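Local structure of uncharacterized egV family protein COG1307 (Ruminococcus gnavus, 3JR7) at residues A[58-71]-A[280-292]. The protein is of unknown function but probably binds lipids such as fatty acids. Numbering follows the deposited sequence.
Sequences DDDSLKQEELLLKI and DTSGISTVYANDG
Helices 64-71 and 283-289 run roughly parallel, their axes 10.3 Å apart and crossing at -31°, with Asp58 meeting the N-terminal end of the second helix. The Asp58 carboxylate, swung anti to its own amide nitrogen (chi1 176°), faces the first turn: Ile284 N donates to Asp58 OD2 at 3.0 Å from well above the carboxylate plane, and Gly283 N makes a weak bond to Asp58 OD1. Ser28 holds OD2 as well, while Ser282 OG, at the N-cap, accepts from Ser285 N and also bonds to Cys29 O. Farther along, Thr286 is a knob among Gln64, Leu67, Leu68 and Ile71. Its CG2 methyl meets Leu67 CD2 tip to tip at 3.6 Å and Leu68 CD2, arriving crosswise, also at 3.6 Å; its OG1 turns back to Ser282 O (2.9 Å). At the outer margin the extended Gln64 chain brings OE1 to 3.3 Å from Thr281 OG1, a weak hydrogen bond at most, because Thr286 OG1 competes for the same proton. The aspartate thus accepts from the first two amides of helix 283-289, whose positive end would probably stabilise its charge, while Leu67, Leu68 and Thr286 join helix 64-73 to this helix, whose Ser285 and Tyr288 line the pocket of a bound polyether, PG6, probably from the crystallisation liquor.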
loop_
_atom_site.group_PDB
_atom_site.type_symbol
_atom_site.label_atom_id
_atom_site.label_comp_id
_atom_site.label_asym_id
_atom_site.label_seq_id
_atom_site.Cartn_x
_atom_site.Cartn_y
_atom_site.Cartn_z
ATOM N N ASP A 58 11.789 5.591 6.420
ATOM C CA ASP A 58 11.206 5.485 5.095
ATOM C C ASP A 58 10.588 6.812 4.751
ATOM O O ASP A 58 9.404 7.043 4.968
ATOM C CB ASP A 58 10.167 4.355 5.021
ATOM C CG ASP A 58 9.464 4.274 3.662
ATOM O OD1 ASP A 58 9.949 4.901 2.677
ATOM O OD2 ASP A 58 8.407 3.587 3.573
ATOM N N ASP A 59 11.401 7.686 4.164
ATOM C CA ASP A 59 10.915 8.958 3.752
ATOM C C ASP A 59 11.609 9.400 2.451
ATOM O O ASP A 59 12.382 8.638 1.829
ATOM C CB ASP A 59 11.039 9.961 4.912
ATOM C CG ASP A 59 12.491 10.313 5.255
ATOM O OD1 ASP A 59 13.423 10.154 4.413
ATOM O OD2 ASP A 59 12.683 10.778 6.374
ATOM N N ASP A 60 11.311 10.623 2.043
ATOM C CA ASP A 60 11.652 11.111 0.705
ATOM C C ASP A 60 13.136 11.342 0.554
ATOM O O ASP A 60 13.636 11.488 -0.553
ATOM C CB ASP A 60 10.850 12.377 0.443
ATOM C CG ASP A 60 9.357 12.181 0.843
ATOM O OD1 ASP A 60 8.644 11.558 0.001
ATOM O OD2 ASP A 60 8.937 12.563 2.003
ATOM N N SER A 61 13.847 11.305 1.666
ATOM C CA SER A 61 15.287 11.444 1.630
ATOM C C SER A 61 15.978 10.120 1.296
ATOM O O SER A 61 17.177 10.104 0.984
ATOM C CB SER A 61 15.776 11.999 2.972
ATOM O OG SER A 61 15.911 10.966 3.940
ATOM N N LEU A 62 15.269 8.999 1.384
ATOM C CA LEU A 62 15.906 7.703 1.126
ATOM C C LEU A 62 15.678 7.296 -0.328
ATOM O O LEU A 62 14.563 7.012 -0.735
ATOM C CB LEU A 62 15.406 6.620 2.064
ATOM C CG LEU A 62 16.009 5.212 1.916
ATOM C CD1 LEU A 62 17.534 5.124 2.282
ATOM C CD2 LEU A 62 15.208 4.262 2.756
ATOM N N LYS A 63 16.738 7.299 -1.118
ATOM C CA LYS A 63 16.609 6.960 -2.551
ATOM C C LYS A 63 16.517 5.480 -2.734
ATOM O O LYS A 63 17.254 4.738 -2.106
ATOM C CB LYS A 63 17.804 7.497 -3.343
ATOM C CG LYS A 63 17.854 9.016 -3.365
ATOM C CD LYS A 63 16.722 9.583 -4.216
ATOM C CE LYS A 63 16.503 11.078 -3.969
ATOM N NZ LYS A 63 15.823 11.309 -2.635
ATOM N N GLN A 64 15.627 5.068 -3.637
ATOM C CA GLN A 64 15.385 3.646 -3.903
ATOM C C GLN A 64 16.698 2.932 -4.249
ATOM O O GLN A 64 16.956 1.834 -3.803
ATOM C CB GLN A 64 14.353 3.485 -5.048
ATOM C CG GLN A 64 13.884 2.052 -5.244
ATOM C CD GLN A 64 12.965 1.934 -6.415
ATOM O OE1 GLN A 64 11.727 2.057 -6.293
ATOM N NE2 GLN A 64 13.553 1.750 -7.567
ATOM N N GLU A 65 17.528 3.574 -5.059
ATOM C CA GLU A 65 18.731 2.904 -5.557
ATOM C C GLU A 65 19.621 2.577 -4.360
ATOM O O GLU A 65 20.074 1.444 -4.176
ATOM C CB GLU A 65 19.472 3.754 -6.639
ATOM C CG GLU A 65 20.876 3.175 -6.921
ATOM C CD GLU A 65 21.544 3.651 -8.198
ATOM O OE1 GLU A 65 21.087 4.623 -8.863
ATOM O OE2 GLU A 65 22.566 3.006 -8.535
ATOM N N GLU A 66 19.816 3.546 -3.470
ATOM C CA GLU A 66 20.623 3.272 -2.276
ATOM C C GLU A 66 20.038 2.136 -1.436
ATOM O O GLU A 66 20.724 1.298 -0.848
ATOM C CB GLU A 66 20.750 4.559 -1.446
ATOM C CG GLU A 66 21.489 4.323 -0.136
ATOM C CD GLU A 66 21.690 5.586 0.689
ATOM O OE1 GLU A 66 20.784 6.464 0.692
ATOM O OE2 GLU A 66 22.737 5.640 1.383
ATOM N N LEU A 67 18.728 2.107 -1.339
ATOM C CA LEU A 67 18.108 1.047 -0.558
ATOM C C LEU A 67 18.278 -0.308 -1.228
ATOM O O LEU A 67 18.610 -1.284 -0.587
ATOM C CB LEU A 67 16.602 1.390 -0.371
ATOM C CG LEU A 67 15.693 0.329 0.271
ATOM C CD1 LEU A 67 16.154 -0.097 1.658
ATOM C CD2 LEU A 67 14.257 0.936 0.305
ATOM N N LEU A 68 18.039 -0.385 -2.528
ATOM C CA LEU A 68 18.196 -1.659 -3.246
ATOM C C LEU A 68 19.629 -2.167 -3.161
ATOM O O LEU A 68 19.856 -3.355 -3.052
ATOM C CB LEU A 68 17.792 -1.484 -4.714
ATOM C CG LEU A 68 16.274 -1.422 -5.006
ATOM C CD1 LEU A 68 15.942 -1.037 -6.479
ATOM C CD2 LEU A 68 15.582 -2.749 -4.589
ATOM N N LEU A 69 20.599 -1.254 -3.243
ATOM C CA LEU A 69 22.026 -1.659 -3.164
ATOM C C LEU A 69 22.365 -2.173 -1.759
ATOM O O LEU A 69 23.064 -3.178 -1.603
ATOM C CB LEU A 69 22.947 -0.480 -3.533
ATOM C CG LEU A 69 23.003 -0.168 -5.040
ATOM C CD1 LEU A 69 23.645 1.150 -5.236
ATOM C CD2 LEU A 69 23.742 -1.283 -5.859
ATOM N N LYS A 70 21.836 -1.500 -0.730
ATOM C CA LYS A 70 22.043 -2.006 0.622
ATOM C C LYS A 70 21.422 -3.389 0.824
ATOM O O LYS A 70 22.028 -4.293 1.441
ATOM C CB LYS A 70 21.520 -0.994 1.656
ATOM C CG LYS A 70 21.759 -1.408 3.086
ATOM C CD LYS A 70 23.263 -1.553 3.409
ATOM C CE LYS A 70 23.506 -1.612 4.912
ATOM N NZ LYS A 70 24.964 -1.542 5.234
ATOM N N ILE A 71 20.199 -3.573 0.332
ATOM C CA ILE A 71 19.573 -4.915 0.361
ATOM C C ILE A 71 20.438 -5.955 -0.355
ATOM O O ILE A 71 20.613 -7.100 0.105
ATOM C CB ILE A 71 18.147 -4.915 -0.272
ATOM C CG1 ILE A 71 17.160 -4.065 0.580
ATOM C CG2 ILE A 71 17.651 -6.369 -0.494
ATOM C CD1 ILE A 71 15.883 -3.656 -0.206
ATOM N N ASP A 280 6.514 4.329 -8.582
ATOM C CA ASP A 280 7.657 3.654 -8.009
ATOM C C ASP A 280 7.324 3.267 -6.602
ATOM O O ASP A 280 6.681 4.031 -5.881
ATOM C CB ASP A 280 8.899 4.543 -7.992
ATOM C CG ASP A 280 9.396 4.851 -9.400
ATOM O OD1 ASP A 280 9.973 3.954 -10.007
ATOM O OD2 ASP A 280 9.116 5.945 -9.902
ATOM N N THR A 281 7.777 2.096 -6.209
ATOM C CA THR A 281 7.522 1.621 -4.852
ATOM C C THR A 281 8.182 2.514 -3.763
ATOM O O THR A 281 9.307 3.008 -3.914
ATOM C CB THR A 281 8.018 0.206 -4.652
ATOM O OG1 THR A 281 9.327 0.075 -5.204
ATOM C CG2 THR A 281 7.089 -0.816 -5.297
ATOM N N SER A 282 7.470 2.689 -2.660
ATOM C CA SER A 282 7.985 3.392 -1.462
ATOM C C SER A 282 9.105 2.564 -0.818
ATOM O O SER A 282 9.372 1.445 -1.234
ATOM C CB SER A 282 6.862 3.521 -0.440
ATOM O OG SER A 282 6.555 2.201 0.094
ATOM N N GLY A 283 9.755 3.104 0.209
ATOM C CA GLY A 283 10.781 2.365 0.953
ATOM C C GLY A 283 10.281 1.034 1.486
ATOM O O GLY A 283 10.908 -0.022 1.276
ATOM N N ILE A 284 9.149 1.054 2.212
ATOM C CA ILE A 284 8.638 -0.225 2.749
ATOM C C ILE A 284 8.221 -1.177 1.611
ATOM O O ILE A 284 8.519 -2.367 1.654
ATOM C CB ILE A 284 7.478 0.024 3.709
ATOM C CG1 ILE A 284 7.998 0.790 4.940
ATOM C CG2 ILE A 284 6.809 -1.299 4.125
ATOM C CD1 ILE A 284 8.980 0.003 5.823
ATOM N N SER A 285 7.581 -0.640 0.585
ATOM C CA SER A 285 7.181 -1.437 -0.558
ATOM C C SER A 285 8.398 -2.073 -1.253
ATOM O O SER A 285 8.377 -3.247 -1.623
ATOM C CB SER A 285 6.348 -0.591 -1.529
ATOM O OG SER A 285 5.046 -0.245 -0.980
ATOM N N THR A 286 9.460 -1.280 -1.424
ATOM C CA THR A 286 10.714 -1.790 -1.973
ATOM C C THR A 286 11.297 -2.909 -1.130
ATOM O O THR A 286 11.669 -3.965 -1.668
ATOM C CB THR A 286 11.708 -0.663 -2.115
ATOM O OG1 THR A 286 11.220 0.231 -3.138
ATOM C CG2 THR A 286 13.096 -1.195 -2.420
ATOM N N VAL A 287 11.332 -2.723 0.190
ATOM C CA VAL A 287 11.890 -3.743 1.059
ATOM C C VAL A 287 11.191 -5.099 0.905
ATOM O O VAL A 287 11.846 -6.146 0.849
ATOM C CB VAL A 287 11.854 -3.288 2.528
ATOM C CG1 VAL A 287 12.154 -4.450 3.474
ATOM C CG2 VAL A 287 12.857 -2.097 2.765
ATOM N N TYR A 288 9.861 -5.100 0.849
ATOM C CA TYR A 288 9.095 -6.348 0.757
ATOM C C TYR A 288 8.849 -6.824 -0.680
ATOM O O TYR A 288 8.747 -8.032 -0.918
ATOM C CB TYR A 288 7.799 -6.236 1.581
ATOM C CG TYR A 288 8.117 -6.239 3.069
ATOM C CD1 TYR A 288 8.430 -7.431 3.726
ATOM C CD2 TYR A 288 8.229 -5.080 3.785
ATOM C CE1 TYR A 288 8.725 -7.468 5.049
ATOM C CE2 TYR A 288 8.566 -5.095 5.174
ATOM C CZ TYR A 288 8.816 -6.293 5.781
ATOM O OH TYR A 288 9.179 -6.384 7.117
ATOM N N ALA A 289 8.770 -5.914 -1.643
ATOM C CA ALA A 289 8.536 -6.335 -3.038
ATOM C C ALA A 289 9.819 -6.817 -3.710
ATOM O O ALA A 289 9.815 -7.723 -4.567
ATOM C CB ALA A 289 7.906 -5.197 -3.841
ATOM N N ASN A 290 10.897 -6.135 -3.380
ATOM C CA ASN A 290 12.228 -6.389 -3.904
ATOM C C ASN A 290 12.343 -6.010 -5.367
ATOM O O ASN A 290 11.335 -5.718 -6.070
ATOM C CB ASN A 290 12.681 -7.849 -3.652
ATOM C CG ASN A 290 13.122 -8.082 -2.223
ATOM O OD1 ASN A 290 12.612 -8.982 -1.525
ATOM N ND2 ASN A 290 14.097 -7.302 -1.782
ATOM N N ASP A 291 13.602 -5.940 -5.803
ATOM C CA ASP A 291 13.921 -5.537 -7.170
ATOM C C ASP A 291 13.081 -6.381 -8.123
ATOM O O ASP A 291 13.051 -7.598 -7.992
ATOM C CB ASP A 291 15.407 -5.849 -7.429
ATOM C CG ASP A 291 15.929 -5.266 -8.732
ATOM O OD1 ASP A 291 15.254 -4.446 -9.413
ATOM O OD2 ASP A 291 17.088 -5.599 -9.004
ATOM N N GLY A 292 12.393 -5.737 -9.047
ATOM C CA GLY A 292 11.617 -6.460 -10.042
ATOM C C GLY A 292 10.160 -6.794 -9.690
ATOM O O GLY A 292 9.461 -7.400 -10.499
HETATM O O HOH W 1 10.523 1.788 -8.821
HETATM O O HOH W 2 13.158 2.822 -9.823
#